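Local atomic coordinates of freshwater cyanophage protein (Microcystis phage Mic1, PDB entry 6L2W), a protein that is of unknown function but is probably a structural protein of the phage, with a novel fold in which helices pack beside an antiparallel sheet. Residues B[57-62]-B[83-88]. Numbering follows the deposited sequence.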
loop_
_atom_site.group_PDB
_atom_site.type_symbol
_atom_site.label_atom_id
_atom_site.label_comp_id
_atom_site.label_asym_id
_atom_site.label_seq_id
_atom_site.Cartn_x
_atom_site.Cartn_y
_atom_site.Cartn_z
ATOM N N GLU B 57 10.630 -3.180 -16.372
ATOM C CA GLU B 57 10.463 -2.321 -17.545
ATOM C C GLU B 57 9.007 -1.837 -17.608
ATOM O O GLU B 57 8.712 -0.669 -17.944
ATOM C CB GLU B 57 10.855 -3.081 -18.816
ATOM C CG GLU B 57 12.363 -3.193 -19.009
ATOM C CD GLU B 57 12.839 -3.761 -20.345
ATOM O OE1 GLU B 57 12.620 -4.973 -20.597
ATOM O OE2 GLU B 57 13.447 -2.991 -21.127
ATOM N N TYR B 58 8.089 -2.734 -17.291
ATOM C CA TYR B 58 6.707 -2.357 -17.381
ATOM C C TYR B 58 6.379 -1.381 -16.234
ATOM O O TYR B 58 5.679 -0.391 -16.449
ATOM C CB TYR B 58 5.827 -3.606 -17.434
ATOM C CG TYR B 58 4.370 -3.272 -17.557
ATOM C CD1 TYR B 58 3.845 -2.761 -18.731
ATOM C CD2 TYR B 58 3.525 -3.391 -16.468
ATOM C CE1 TYR B 58 2.506 -2.413 -18.833
ATOM C CE2 TYR B 58 2.185 -3.055 -16.553
ATOM C CZ TYR B 58 1.672 -2.559 -17.734
ATOM O OH TYR B 58 0.341 -2.239 -17.798
ATOM N N CYS B 59 6.923 -1.637 -15.043
ATOM C CA CYS B 59 6.698 -0.757 -13.885
ATOM C C CYS B 59 7.246 0.652 -14.154
ATOM O O CYS B 59 6.602 1.650 -13.795
ATOM C CB CYS B 59 7.329 -1.343 -12.621
ATOM S SG CYS B 59 6.431 -2.788 -11.989
ATOM N N ALA B 60 8.413 0.736 -14.777
ATOM C CA ALA B 60 8.991 2.028 -15.179
ATOM C C ALA B 60 8.032 2.752 -16.130
ATOM O O ALA B 60 7.827 3.943 -15.965
ATOM C CB ALA B 60 10.356 1.850 -15.813
ATOM N N LYS B 61 7.402 2.036 -17.057
ATOM C CA LYS B 61 6.396 2.632 -17.969
ATOM C C LYS B 61 5.241 3.257 -17.172
ATOM O O LYS B 61 4.640 4.240 -17.597
ATOM C CB LYS B 61 5.812 1.582 -18.922
ATOM C CG LYS B 61 5.674 2.012 -20.376
ATOM C CD LYS B 61 5.785 0.865 -21.376
ATOM C CE LYS B 61 7.191 0.301 -21.486
ATOM N NZ LYS B 61 7.357 -0.575 -22.671
ATOM N N LEU B 62 4.912 2.687 -16.020
ATOM C CA LEU B 62 3.870 3.262 -15.204
ATOM C C LEU B 62 4.421 4.369 -14.291
ATOM O O LEU B 62 3.634 5.008 -13.592
ATOM C CB LEU B 62 3.217 2.131 -14.405
ATOM C CG LEU B 62 2.457 1.109 -15.243
ATOM C CD1 LEU B 62 1.919 0.003 -14.354
ATOM C CD2 LEU B 62 1.319 1.748 -16.025
ATOM N N TYR B 83 -0.068 3.570 -8.642
ATOM C CA TYR B 83 0.321 2.156 -8.727
ATOM C C TYR B 83 1.401 1.866 -7.693
ATOM O O TYR B 83 2.164 2.724 -7.329
ATOM C CB TYR B 83 0.882 1.762 -10.104
ATOM C CG TYR B 83 0.097 2.298 -11.265
ATOM C CD1 TYR B 83 -1.080 1.695 -11.657
ATOM C CD2 TYR B 83 0.488 3.447 -11.914
ATOM C CE1 TYR B 83 -1.850 2.209 -12.679
ATOM C CE2 TYR B 83 -0.270 3.983 -12.942
ATOM C CZ TYR B 83 -1.453 3.373 -13.306
ATOM O OH TYR B 83 -2.234 3.899 -14.287
ATOM N N HIS B 84 1.510 0.629 -7.283
ATOM C CA HIS B 84 2.739 0.244 -6.640
ATOM C C HIS B 84 3.019 -1.230 -6.887
ATOM O O HIS B 84 2.116 -1.998 -7.232
ATOM C CB HIS B 84 2.719 0.610 -5.154
ATOM C CG HIS B 84 2.027 -0.379 -4.290
ATOM N ND1 HIS B 84 0.669 -0.417 -4.194
ATOM C CD2 HIS B 84 2.505 -1.341 -3.466
ATOM C CE1 HIS B 84 0.325 -1.357 -3.319
ATOM N NE2 HIS B 84 1.434 -1.947 -2.864
ATOM N N LEU B 85 4.294 -1.573 -6.730
ATOM C CA LEU B 85 4.770 -2.937 -6.849
ATOM C C LEU B 85 5.146 -3.469 -5.460
ATOM O O LEU B 85 5.618 -2.736 -4.591
ATOM C CB LEU B 85 5.981 -2.950 -7.786
ATOM C CG LEU B 85 6.581 -4.326 -8.049
ATOM C CD1 LEU B 85 5.701 -5.110 -9.018
ATOM C CD2 LEU B 85 7.995 -4.204 -8.581
ATOM N N GLU B 86 4.989 -4.767 -5.284
ATOM C CA GLU B 86 5.267 -5.399 -4.010
ATOM C C GLU B 86 6.058 -6.676 -4.256
ATOM O O GLU B 86 5.692 -7.463 -5.084
ATOM C CB GLU B 86 3.962 -5.743 -3.280
ATOM C CG GLU B 86 4.159 -6.329 -1.879
ATOM C CD GLU B 86 2.868 -6.690 -1.135
ATOM O OE1 GLU B 86 1.754 -6.328 -1.627
ATOM O OE2 GLU B 86 2.970 -7.374 -0.090
ATOM N N LEU B 87 7.138 -6.864 -3.540
ATOM C CA LEU B 87 7.867 -8.121 -3.656
ATOM C C LEU B 87 7.601 -8.950 -2.391
ATOM O O LEU B 87 7.634 -8.367 -1.308
ATOM C CB LEU B 87 9.354 -7.789 -3.803
ATOM C CG LEU B 87 10.320 -8.934 -3.558
ATOM C CD1 LEU B 87 10.413 -9.837 -4.771
ATOM C CD2 LEU B 87 11.682 -8.394 -3.202
ATOM N N LYS B 88 7.359 -10.267 -2.525
ATOM C CA LYS B 88 7.301 -11.182 -1.345
ATOM C C LYS B 88 8.036 -12.503 -1.626
ATOM O O LYS B 88 8.285 -12.855 -2.785
ATOM C CB LYS B 88 5.855 -11.412 -0.892
ATOM C CG LYS B 88 5.044 -12.464 -1.627
ATOM C CD LYS B 88 3.851 -12.934 -0.797
ATOM C CE LYS B 88 2.628 -13.303 -1.606
ATOM N NZ LYS B 88 2.522 -14.754 -1.876
#
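L62 lies over one face of the Y83 ring, and its side chain can be traced along that face atom by atom. CB sits above the ring's rim, 3.9 Å from Y83 CD2. With CG beside the backbone N (chi1 -66°) and CD1 extended away from CA (chi2 177°), both methyls stay on the same side of the ring. CD1 stands 4.2 Å above the Y83 ring plane, displaced toward the rim near the ring's CG, while CD2 reaches Y83 CE2 at 4.1 Å. The two side chains run roughly perpendicular to each other, so the contact is a methyl-bearing branch laid across an aromatic face. The backbone adds to it: L62 O comes within 3.9 Å of Y83 CD2, a van der Waals approach.

Three residues back, C59 makes the second contact. Its thiol reaches the forked end of L85, SG lying 3.8 Å from L85 CD1 and 4.0 Å from L85 CD2, which places sulfur against both methyls. L85 presents them with CG anti to its backbone N (chi1 -178°). Both residues are buried, and the touching side-chain pairs are apolar.

The spacing explains the pairing. Residues three apart in 57-62 meet residues two apart on the strand, and CA separations of 7.6 Å for C59–L85 and 7.5 Å for L62–Y83 show the backbones held at nearly equal distance. H84, between Y83 and L85, points to the reverse side of the strand, where its ND1 is hydrogen-bonded to H9 NE2 and its ring stacks with Y77. L6 of strand 2-12 also touches L62. These features are consistent with a helix packed on one face of an antiparallel sheet, the C-terminal end of helix 51-61 being seated on strand 83-89 near the centre of the chain.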